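Local coordinates for regulator of G-protein signaling 16 (Mus musculus, PDB 3C7L) that accelerates GTP hydrolysis by G protein alpha subunits through its RGS domain, returning them to the inactive GDP-bound form and so damping receptor signalling, at residues K58-S62 against A63-A67; E49-L52 against A53-F57; L95-T98 against N99-A103; H71-F74 against D75-R79. All blocks are in the same frame, centred on the assembly; numbering follows the deposited sequence.

Overall arrangement
All four contacts are local ones within the all-helical RGS domain, and along the chain they run in the order 2, 1, 4, 3. Interaction 2 lies on helix 45-57, interaction 1 at the start of helix 63-78, interaction 4 at the end of that same helix and interaction 3 at the end of helix 90-101. Centres of neighbouring contacts are about 11 to 13 Å apart for 2 and 4, 3 and 4, and 1 and 2. Interaction 4 is the junction: Ile-73, Tyr-77 and Ile-78 pack on helix 45-57, while Phe-74 packs against Leu-100 of helix 90-101. The three helices thus form part of the bundle that gives this GTPase activator its shape.

Interaction 1 of 4, residues K58-S62 against A63-A67; sequences KKIRS and ATKLA
Ile-60 meets Lys-65 with both its branches and Leu-66 with its CB, where the loop after helix 45-57 turns into helix 63-78. Its CG2 lies 3.5 Å from Lys-65 CB, and its CD1 comes within 3.7 Å of Lys-65 CE, so nearly the whole methylene chain is used. The two side chains cross at about a right angle. Lys-65 can do this because its CG stands opposite the backbone N (chi1 -173°) and the chain beyond is fully extended, laying four carbons across the isoleucine. From Leu-66, CD2 approaches Ile-60 CB at 3.7 Å and also abuts the carbonyl oxygen of Ile-60.

Behind this apolar layer lies the first turn of the helix. Leu-66 N donates to Ser-62 O at 3.0 Å with an N-H...O angle of 158°, which sets where the leucine side chain starts. Ser-62 occupies the N-cap, and its OG is hydrogen-bonded to Thr-64 OG1 at 2.8 Å. With chi1 at 169°, OG points away from the serine N and lies beside its carbonyl carbon, within reach of the threonine. Further out, Lys-58, at the beginning of the loop, forms a salt bridge with Asp-109 of helix 109-128.

Chemically, this helix start combines a hydroxyl-hydroxyl hydrogen bond at the N-cap with aliphatic contacts beside it. The ammonium ends of Lys-59 and Lys-65 come to 6.1 Å, NZ to NZ, like charges that would probably repel only mildly, with solvent at this exposed surface to screen them.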
loop_
_atom_site.group_PDB
_atom_site.type_symbol
_atom_site.label_atom_id
_atom_site.label_comp_id
_atom_site.label_asym_id
_atom_site.label_seq_id
_atom_site.Cartn_x
_atom_site.Cartn_y
_atom_site.Cartn_z
ATOM N N LYS A 58 -4.548 -11.196 -0.998
ATOM C CA LYS A 58 -4.022 -12.463 -0.515
ATOM C C LYS A 58 -5.019 -13.341 0.236
ATOM O O LYS A 58 -4.721 -14.493 0.554
ATOM C CB LYS A 58 -2.779 -12.226 0.334
ATOM C CG LYS A 58 -1.563 -11.866 -0.504
ATOM C CD LYS A 58 -0.280 -12.009 0.291
ATOM C CE LYS A 58 0.943 -11.759 -0.579
ATOM N NZ LYS A 58 2.212 -11.874 0.199
ATOM N N LYS A 59 -6.201 -12.804 0.507
ATOM C CA LYS A 59 -7.242 -13.558 1.193
ATOM C C LYS A 59 -8.120 -14.316 0.192
ATOM O O LYS A 59 -8.901 -15.185 0.576
ATOM C CB LYS A 59 -8.111 -12.618 2.027
ATOM C CG LYS A 59 -9.349 -13.283 2.597
ATOM C CD LYS A 59 -10.212 -12.307 3.368
ATOM C CE LYS A 59 -11.515 -12.961 3.776
ATOM N NZ LYS A 59 -12.298 -13.361 2.575
ATOM N N ILE A 60 -7.986 -13.982 -1.090
ATOM C CA ILE A 60 -8.774 -14.620 -2.148
ATOM C C ILE A 60 -8.289 -16.042 -2.433
ATOM O O ILE A 60 -7.093 -16.272 -2.613
ATOM C CB ILE A 60 -8.706 -13.799 -3.456
ATOM C CG1 ILE A 60 -9.226 -12.380 -3.206
ATOM C CG2 ILE A 60 -9.529 -14.473 -4.548
ATOM C CD1 ILE A 60 -9.157 -11.479 -4.424
ATOM N N ARG A 61 -9.217 -16.997 -2.481
ATOM C CA ARG A 61 -8.858 -18.397 -2.734
ATOM C C ARG A 61 -9.133 -18.827 -4.169
ATOM O O ARG A 61 -8.306 -19.486 -4.804
ATOM C CB ARG A 61 -9.617 -19.316 -1.772
ATOM C CG ARG A 61 -9.171 -19.194 -0.325
ATOM C CD ARG A 61 -10.154 -19.874 0.610
ATOM N NE ARG A 61 -9.754 -19.760 2.009
ATOM C CZ ARG A 61 -10.527 -20.102 3.034
ATOM N NH1 ARG A 61 -11.746 -20.579 2.816
ATOM N NH2 ARG A 61 -10.084 -19.966 4.279
ATOM N N SER A 62 -10.303 -18.450 -4.670
ATOM C CA SER A 62 -10.719 -18.786 -6.027
ATOM C C SER A 62 -9.724 -18.303 -7.074
ATOM O O SER A 62 -9.308 -17.146 -7.064
ATOM C CB SER A 62 -12.092 -18.184 -6.310
ATOM O OG SER A 62 -12.411 -18.278 -7.684
ATOM N N ALA A 63 -9.354 -19.199 -7.984
ATOM C CA ALA A 63 -8.403 -18.877 -9.040
ATOM C C ALA A 63 -8.920 -17.789 -9.980
ATOM O O ALA A 63 -8.153 -16.937 -10.432
ATOM C CB ALA A 63 -8.063 -20.137 -9.833
ATOM N N THR A 64 -10.216 -17.820 -10.280
ATOM C CA THR A 64 -10.807 -16.825 -11.169
ATOM C C THR A 64 -10.796 -15.436 -10.545
ATOM O O THR A 64 -10.470 -14.454 -11.211
ATOM C CB THR A 64 -12.263 -17.186 -11.551
ATOM O OG1 THR A 64 -12.964 -17.664 -10.393
ATOM C CG2 THR A 64 -12.283 -18.248 -12.635
ATOM N N LYS A 65 -11.147 -15.349 -9.266
ATOM C CA LYS A 65 -11.160 -14.059 -8.587
ATOM C C LYS A 65 -9.738 -13.532 -8.424
ATOM O O LYS A 65 -9.502 -12.335 -8.555
ATOM C CB LYS A 65 -11.832 -14.162 -7.216
ATOM C CG LYS A 65 -12.019 -12.808 -6.544
ATOM C CD LYS A 65 -12.687 -12.932 -5.183
ATOM C CE LYS A 65 -12.830 -11.571 -4.509
ATOM N NZ LYS A 65 -13.471 -11.683 -3.168
ATOM N N LEU A 66 -8.796 -14.424 -8.134
ATOM C CA LEU A 66 -7.398 -14.024 -7.985
ATOM C C LEU A 66 -6.926 -13.385 -9.289
ATOM O O LEU A 66 -6.298 -12.326 -9.283
ATOM C CB LEU A 66 -6.514 -15.236 -7.669
ATOM C CG LEU A 66 -6.469 -15.736 -6.223
ATOM C CD1 LEU A 66 -5.816 -17.115 -6.174
ATOM C CD2 LEU A 66 -5.703 -14.738 -5.360
ATOM N N ALA A 67 -7.239 -14.039 -10.404
ATOM C CA ALA A 67 -6.855 -13.544 -11.725
ATOM C C ALA A 67 -7.435 -12.159 -11.979
ATOM O O ALA A 67 -6.716 -11.236 -12.367
ATOM C CB ALA A 67 -7.336 -14.511 -12.804
#

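Interaction 2 of 4, residues E49-L52 against A53-F57; sequences EFWL and ACEEF
Glu-55 folds back over the indole of Trp-51, one helical turn earlier, and can be followed atom by atom. Its CB sits 3.5 Å from Leu-52 O, against the backbone. CG then lies over the six-membered ring, 3.4 Å from Trp-51 CZ3 and 3.7 Å from the ring centroid; at 22° off the normal this is a CH-pi contact on the face. A bend at chi2 (-58°) keeps the next atoms above the ring, so that CD is 3.8 Å from Trp-51 CH2. The carboxylate is stacked on the indole with the planes 23° apart. At the tip, OE1 accepts a hydrogen bond from Gln-112 of helix 109-128.

Such i to i+4 pairs run along helix 45-57, one of the helices of the all-helical RGS domain. The backbone bond from Glu-55 N to Trp-51 O, 3.2 Å, brings the two side chains onto the same flank. Were Trp-51 replaced by an alanine, Glu-55 CG and its carboxylate would probably lose the flat surface they rest on, leaving the glutamate freer to turn and its bond to Gln-112 less firmly placed.

On the next flank Cys-54 holds its sulfur over one face of the Phe-50 ring, a sulfur-aromatic contact in which SG is 3.7 Å from the centroid. Cys-54 SG is displaced towards the rim, 3.4 Å from Phe-50 CE1. Both residues are buried; the Phe-50 ring also packs on Ala-111 and Thr-115 of helix 109-128 and on Ile-78 of helix 63-78.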
loop_
_atom_site.group_PDB
_atom_site.type_symbol
_atom_site.label_atom_id
_atom_site.label_comp_id
_atom_site.label_asym_id
_atom_site.label_seq_id
_atom_site.Cartn_x
_atom_site.Cartn_y
_atom_site.Cartn_z
ATOM N N GLU A 49 -3.387 3.002 -0.322
ATOM C CA GLU A 49 -4.491 2.301 -0.970
ATOM C C GLU A 49 -3.994 1.015 -1.616
ATOM O O GLU A 49 -4.657 -0.020 -1.563
ATOM C CB GLU A 49 -5.150 3.216 -2.012
ATOM C CG GLU A 49 -5.819 4.420 -1.361
ATOM C CD GLU A 49 -6.362 5.438 -2.346
ATOM O OE1 GLU A 49 -6.083 5.333 -3.563
ATOM O OE2 GLU A 49 -7.066 6.358 -1.883
ATOM N N PHE A 50 -2.812 1.085 -2.216
ATOM C CA PHE A 50 -2.212 -0.075 -2.860
ATOM C C PHE A 50 -1.863 -1.143 -1.827
ATOM O O PHE A 50 -2.143 -2.324 -2.032
ATOM C CB PHE A 50 -0.952 0.343 -3.625
ATOM C CG PHE A 50 -0.126 -0.812 -4.114
ATOM C CD1 PHE A 50 -0.676 -1.773 -4.956
ATOM C CD2 PHE A 50 1.204 -0.942 -3.732
ATOM C CE1 PHE A 50 0.088 -2.847 -5.409
ATOM C CE2 PHE A 50 1.971 -2.004 -4.175
ATOM C CZ PHE A 50 1.414 -2.961 -5.017
ATOM N N TRP A 51 -1.252 -0.726 -0.719
ATOM C CA TRP A 51 -0.868 -1.665 0.332
ATOM C C TRP A 51 -2.101 -2.412 0.833
ATOM O O TRP A 51 -2.102 -3.635 0.918
ATOM C CB TRP A 51 -0.198 -0.923 1.495
ATOM C CG TRP A 51 0.450 -1.829 2.514
ATOM C CD1 TRP A 51 1.737 -2.275 2.512
ATOM C CD2 TRP A 51 -0.173 -2.409 3.668
ATOM N NE1 TRP A 51 1.960 -3.096 3.594
ATOM C CE2 TRP A 51 0.802 -3.197 4.318
ATOM C CE3 TRP A 51 -1.465 -2.342 4.214
ATOM C CZ2 TRP A 51 0.529 -3.912 5.491
ATOM C CZ3 TRP A 51 -1.736 -3.053 5.384
ATOM C CH2 TRP A 51 -0.741 -3.826 6.006
ATOM N N LEU A 52 -3.156 -1.674 1.155
ATOM C CA LEU A 52 -4.395 -2.283 1.638
ATOM C C LEU A 52 -5.024 -3.209 0.591
ATOM O O LEU A 52 -5.624 -4.227 0.937
ATOM C CB LEU A 52 -5.403 -1.199 2.026
ATOM C CG LEU A 52 -5.051 -0.281 3.199
ATOM C CD1 LEU A 52 -5.985 0.909 3.186
ATOM C CD2 LEU A 52 -5.166 -1.031 4.516
ATOM N N ALA A 53 -4.891 -2.856 -0.682
ATOM C CA ALA A 53 -5.452 -3.675 -1.755
ATOM C C ALA A 53 -4.713 -5.004 -1.846
ATOM O O ALA A 53 -5.310 -6.031 -2.175
ATOM C CB ALA A 53 -5.368 -2.933 -3.084
ATOM N N CYS A 54 -3.414 -4.980 -1.556
ATOM C CA CYS A 54 -2.598 -6.188 -1.587
ATOM C C CYS A 54 -3.001 -7.121 -0.451
ATOM O O CYS A 54 -3.006 -8.340 -0.610
ATOM C CB CYS A 54 -1.113 -5.845 -1.443
ATOM S SG CYS A 54 -0.377 -5.048 -2.886
ATOM N N GLU A 55 -3.329 -6.538 0.699
ATOM C CA GLU A 55 -3.742 -7.302 1.869
ATOM C C GLU A 55 -5.045 -8.060 1.642
ATOM O O GLU A 55 -5.194 -9.197 2.089
ATOM C CB GLU A 55 -3.897 -6.378 3.076
ATOM C CG GLU A 55 -2.589 -5.879 3.641
ATOM C CD GLU A 55 -1.667 -7.005 4.060
ATOM O OE1 GLU A 55 -0.770 -7.369 3.275
ATOM O OE2 GLU A 55 -1.853 -7.544 5.166
ATOM N N GLU A 56 -5.997 -7.437 0.960
ATOM C CA GLU A 56 -7.254 -8.118 0.709
ATOM C C GLU A 56 -7.075 -9.155 -0.410
ATOM O O GLU A 56 -7.731 -10.199 -0.411
ATOM C CB GLU A 56 -8.356 -7.109 0.356
ATOM C CG GLU A 56 -8.123 -6.324 -0.918
ATOM C CD GLU A 56 -9.335 -5.492 -1.325
ATOM O OE1 GLU A 56 -10.462 -6.033 -1.282
ATOM O OE2 GLU A 56 -9.159 -4.309 -1.698
ATOM N N PHE A 57 -6.169 -8.879 -1.343
ATOM C CA PHE A 57 -5.896 -9.788 -2.456
ATOM C C PHE A 57 -5.421 -11.165 -1.995
ATOM O O PHE A 57 -5.837 -12.188 -2.539
ATOM C CB PHE A 57 -4.833 -9.179 -3.379
ATOM C CG PHE A 57 -4.326 -10.124 -4.444
ATOM C CD1 PHE A 57 -5.134 -10.486 -5.518
ATOM C CD2 PHE A 57 -3.038 -10.648 -4.369
ATOM C CE1 PHE A 57 -4.668 -11.355 -6.503
ATOM C CE2 PHE A 57 -2.560 -11.521 -5.351
ATOM C CZ PHE A 57 -3.378 -11.875 -6.420
#

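Interaction 3 of 4, residues L95-T98 against N99-A103; sequences LTKT and NLQAA
The amide of Asn-99 lies slantwise to the side chain of Leu-95, with ND2 3.8 Å from Leu-95 CG. Asn-99 CG stands opposite its own carbonyl carbon (chi1 -66°), which folds the amide back along the helix until CG is 3.1 Å from Leu-95 O. No side-chain hydrogen bond results there: Leu-95 O accepts from Asn-99 N instead, at 2.9 Å and 156°. The ND2 group is used elsewhere, donating to Cys-107 O in the following loop.

Lys-97 and Gln-101 make a second, looser crossing on the exposed side of the helix, the extended lysine slanting past the bent glutamine, though the modelled place of the glutamine side chain is doubtful.

Leu-100 is set by the bond from its N to Thr-96 O, 2.8 Å, and its side chain packs on Ala-70 and His-71 of helix 63-78. At the last turn of helix 90-101 the bonding weakens: Ala-102 N reaches Thr-98 O only at 3.3 Å, a weak bond.

Chemically, the asparagine amide, bonded to Cys-107 O, probably helps tie the last turn to the loop leading on to helix 109-128.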
loop_
_atom_site.group_PDB
_atom_site.type_symbol
_atom_site.label_atom_id
_atom_site.label_comp_id
_atom_site.label_asym_id
_atom_site.label_seq_id
_atom_site.Cartn_x
_atom_site.Cartn_y
_atom_site.Cartn_z
ATOM N N LEU A 95 9.036 -7.016 -12.923
ATOM C CA LEU A 95 8.963 -8.217 -12.098
ATOM C C LEU A 95 7.501 -8.558 -11.811
ATOM O O LEU A 95 7.078 -9.706 -11.933
ATOM C CB LEU A 95 9.698 -7.992 -10.771
ATOM C CG LEU A 95 9.572 -9.142 -9.766
ATOM C CD1 LEU A 95 10.517 -10.241 -10.176
ATOM C CD2 LEU A 95 9.896 -8.678 -8.357
ATOM N N THR A 96 6.730 -7.544 -11.431
ATOM C CA THR A 96 5.323 -7.743 -11.117
ATOM C C THR A 96 4.560 -8.255 -12.336
ATOM O O THR A 96 3.735 -9.154 -12.222
ATOM C CB THR A 96 4.695 -6.431 -10.601
ATOM O OG1 THR A 96 5.447 -5.961 -9.472
ATOM C CG2 THR A 96 3.250 -6.653 -10.182
ATOM N N LYS A 97 4.845 -7.688 -13.504
ATOM C CA LYS A 97 4.185 -8.116 -14.737
ATOM C C LYS A 97 4.538 -9.576 -15.029
ATOM O O LYS A 97 3.675 -10.365 -15.412
ATOM C CB LYS A 97 4.629 -7.236 -15.908
ATOM C CG LYS A 97 4.016 -7.630 -17.244
ATOM C CD LYS A 97 4.612 -6.815 -18.387
ATOM C CE LYS A 97 3.967 -7.171 -19.721
ATOM N NZ LYS A 97 4.536 -6.380 -20.859
ATOM N N THR A 98 5.810 -9.924 -14.846
ATOM C CA THR A 98 6.288 -11.287 -15.076
ATOM C C THR A 98 5.581 -12.247 -14.129
ATOM O O THR A 98 5.185 -13.344 -14.522
ATOM C CB THR A 98 7.811 -11.387 -14.845
ATOM O OG1 THR A 98 8.494 -10.597 -15.826
ATOM C CG2 THR A 98 8.283 -12.838 -14.941
ATOM N N ASN A 99 5.429 -11.831 -12.877
ATOM C CA ASN A 99 4.752 -12.655 -11.887
ATOM C C ASN A 99 3.285 -12.790 -12.263
ATOM O O ASN A 99 2.666 -13.820 -12.031
ATOM C CB ASN A 99 4.860 -12.022 -10.499
ATOM C CG ASN A 99 6.283 -11.993 -9.981
ATOM O OD1 ASN A 99 7.151 -12.707 -10.483
ATOM N ND2 ASN A 99 6.523 -11.182 -8.957
ATOM N N LEU A 100 2.733 -11.730 -12.837
ATOM C CA LEU A 100 1.339 -11.722 -13.256
ATOM C C LEU A 100 1.178 -12.739 -14.385
ATOM O O LEU A 100 0.141 -13.389 -14.510
ATOM C CB LEU A 100 0.963 -10.320 -13.753
ATOM C CG LEU A 100 -0.512 -9.932 -13.878
ATOM C CD1 LEU A 100 -1.110 -9.758 -12.491
ATOM C CD2 LEU A 100 -0.631 -8.633 -14.670
ATOM N N GLN A 101 2.224 -12.876 -15.195
ATOM C CA GLN A 101 2.215 -13.800 -16.327
ATOM C C GLN A 101 2.216 -15.264 -15.900
ATOM O O GLN A 101 1.702 -16.123 -16.616
ATOM C CB GLN A 101 3.430 -13.550 -17.229
ATOM C CG GLN A 101 3.645 -12.099 -17.639
ATOM C CD GLN A 101 2.473 -11.512 -18.402
ATOM O OE1 GLN A 101 1.357 -11.436 -17.887
ATOM N NE2 GLN A 101 2.723 -11.087 -19.637
ATOM N N ALA A 102 2.789 -15.549 -14.735
ATOM C CA ALA A 102 2.866 -16.921 -14.247
ATOM C C ALA A 102 1.954 -17.214 -13.063
ATOM O O ALA A 102 2.100 -18.242 -12.405
ATOM C CB ALA A 102 4.305 -17.260 -13.889
ATOM N N ALA A 103 1.023 -16.308 -12.793
ATOM C CA ALA A 103 0.066 -16.472 -11.705
ATOM C C ALA A 103 0.637 -17.015 -10.393
ATOM O O ALA A 103 0.475 -18.195 -10.075
ATOM C CB ALA A 103 -1.082 -17.357 -12.167
#

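Interaction 4 of 4, residues H71-F74 against D75-R79; sequences HHIF and DEYIR
Phe-74 leans on Ile-78 and Arg-79 in the wider, pi-type turn of helix 63-78. The sign of that turn is the double use of the Phe-74 carbonyl: Ile-78 N and Arg-79 N each lie 3.0 Å from Phe-74 O, arriving from opposite faces of its plane. The Arg-79 bond is the straighter, at 168°, and spans five residues, whereas the Ile-78 donor stands above the carbonyl plane.

The benzyl side chain runs anti to the backbone N (chi1 -177°), which sends the ring along the helix surface towards the residues of the turn. Its CE1 is 3.7 Å from Ile-78 CG2 and its CE2 is 3.6 Å from Arg-79 CB, each of these side chains crossing it at about a right angle. Arg-79 N sits over the ring centre. Beyond the turn, Thr-96 and Lys-97 of helix 90-101 pack on the same ring. A serine in place of Phe-74 would probably open a gap between these two helices and leave Ile-78 CG2 and Leu-100 without their aromatic partner.

Asp-75 adds the polar border: its OD1 lies at the ring edge, in plane, 3.6 Å from Phe-74 CD2. Ring and carboxylate planes are 65° apart. The third participant, Ile-73, packs on Phe-50 and Phe-57 of helix 45-57, with CG2 4.3 Å from Tyr-77 CD1.

Asp-75 OD1 also makes a salt bridge with Arg-79 NE at 3.4 Å, but it lies over the face of the guanidinium, well out of its plane, and no N-H points at it.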
loop_
_atom_site.group_PDB
_atom_site.type_symbol
_atom_site.label_atom_id
_atom_site.label_comp_id
_atom_site.label_asym_id
_atom_site.label_seq_id
_atom_site.Cartn_x
_atom_site.Cartn_y
_atom_site.Cartn_z
ATOM N N HIS A 71 -5.355 -8.430 -11.950
ATOM C CA HIS A 71 -5.343 -7.585 -13.139
ATOM C C HIS A 71 -5.811 -6.170 -12.827
ATOM O O HIS A 71 -5.287 -5.207 -13.379
ATOM C CB HIS A 71 -6.221 -8.201 -14.232
ATOM C CG HIS A 71 -5.576 -9.350 -14.939
ATOM N ND1 HIS A 71 -6.291 -10.422 -15.430
ATOM C CD2 HIS A 71 -4.279 -9.591 -15.245
ATOM C CE1 HIS A 71 -5.462 -11.274 -16.005
ATOM N NE2 HIS A 71 -4.235 -10.794 -15.907
ATOM N N HIS A 72 -6.802 -6.045 -11.948
ATOM C CA HIS A 72 -7.306 -4.730 -11.566
ATOM C C HIS A 72 -6.248 -3.992 -10.746
ATOM O O HIS A 72 -6.019 -2.803 -10.949
ATOM C CB HIS A 72 -8.598 -4.853 -10.751
ATOM C CG HIS A 72 -8.996 -3.583 -10.060
ATOM N ND1 HIS A 72 -9.379 -2.449 -10.743
ATOM C CD2 HIS A 72 -9.033 -3.257 -8.745
ATOM C CE1 HIS A 72 -9.633 -1.480 -9.882
ATOM N NE2 HIS A 72 -9.430 -1.944 -8.662
ATOM N N ILE A 73 -5.605 -4.699 -9.821
ATOM C CA ILE A 73 -4.568 -4.092 -8.989
ATOM C C ILE A 73 -3.392 -3.634 -9.853
ATOM O O ILE A 73 -2.865 -2.534 -9.675
ATOM C CB ILE A 73 -4.078 -5.089 -7.908
ATOM C CG1 ILE A 73 -5.174 -5.270 -6.853
ATOM C CG2 ILE A 73 -2.775 -4.593 -7.273
ATOM C CD1 ILE A 73 -4.840 -6.290 -5.766
ATOM N N PHE A 74 -2.995 -4.475 -10.801
ATOM C CA PHE A 74 -1.892 -4.144 -11.702
ATOM C C PHE A 74 -2.241 -2.919 -12.565
ATOM O O PHE A 74 -1.449 -1.991 -12.697
ATOM C CB PHE A 74 -1.590 -5.336 -12.613
ATOM C CG PHE A 74 -0.422 -5.119 -13.530
ATOM C CD1 PHE A 74 0.877 -5.326 -13.085
ATOM C CD2 PHE A 74 -0.622 -4.686 -14.836
ATOM C CE1 PHE A 74 1.965 -5.106 -13.928
ATOM C CE2 PHE A 74 0.457 -4.463 -15.688
ATOM C CZ PHE A 74 1.753 -4.674 -15.232
ATOM N N ASP A 75 -3.435 -2.922 -13.144
ATOM C CA ASP A 75 -3.872 -1.822 -14.002
ATOM C C ASP A 75 -4.116 -0.529 -13.244
ATOM O O ASP A 75 -3.938 0.558 -13.785
ATOM C CB ASP A 75 -5.155 -2.192 -14.752
ATOM C CG ASP A 75 -4.934 -3.275 -15.790
ATOM O OD1 ASP A 75 -3.763 -3.538 -16.146
ATOM O OD2 ASP A 75 -5.941 -3.854 -16.257
ATOM N N GLU A 76 -4.532 -0.643 -11.993
ATOM C CA GLU A 76 -4.807 0.549 -11.210
ATOM C C GLU A 76 -3.592 1.162 -10.524
ATOM O O GLU A 76 -3.469 2.384 -10.467
ATOM C CB GLU A 76 -5.893 0.258 -10.163
ATOM C CG GLU A 76 -6.093 1.393 -9.177
ATOM C CD GLU A 76 -7.430 1.339 -8.467
ATOM O OE1 GLU A 76 -7.812 0.257 -7.972
ATOM O OE2 GLU A 76 -8.094 2.395 -8.397
ATOM N N TYR A 77 -2.688 0.324 -10.019
ATOM C CA TYR A 77 -1.521 0.824 -9.293
ATOM C C TYR A 77 -0.120 0.558 -9.842
ATOM O O TYR A 77 0.804 1.311 -9.537
ATOM C CB TYR A 77 -1.528 0.288 -7.856
ATOM C CG TYR A 77 -2.800 0.517 -7.075
ATOM C CD1 TYR A 77 -3.782 -0.466 -7.007
ATOM C CD2 TYR A 77 -3.001 1.702 -6.368
ATOM C CE1 TYR A 77 -4.933 -0.282 -6.250
ATOM C CE2 TYR A 77 -4.153 1.902 -5.606
ATOM C CZ TYR A 77 -5.112 0.902 -5.550
ATOM O OH TYR A 77 -6.239 1.077 -4.785
ATOM N N ILE A 78 0.055 -0.497 -10.631
ATOM C CA ILE A 78 1.395 -0.844 -11.100
ATOM C C ILE A 78 1.859 -0.412 -12.492
ATOM O O ILE A 78 2.947 0.152 -12.626
ATOM C CB ILE A 78 1.627 -2.373 -10.986
ATOM C CG1 ILE A 78 1.352 -2.841 -9.555
ATOM C CG2 ILE A 78 3.069 -2.716 -11.375
ATOM C CD1 ILE A 78 2.347 -2.322 -8.517
ATOM N N ARG A 79 1.063 -0.681 -13.524
ATOM C CA ARG A 79 1.485 -0.334 -14.881
ATOM C C ARG A 79 1.732 1.150 -15.118
ATOM O O ARG A 79 1.125 2.013 -14.485
ATOM C CB ARG A 79 0.479 -0.858 -15.920
ATOM C CG ARG A 79 -0.895 -0.204 -15.898
ATOM C CD ARG A 79 -1.762 -0.742 -17.036
ATOM N NE ARG A 79 -3.144 -0.268 -16.946
ATOM C CZ ARG A 79 -4.108 -0.589 -17.807
ATOM N NH1 ARG A 79 -3.844 -1.386 -18.834
ATOM N NH2 ARG A 79 -5.340 -0.122 -17.634
#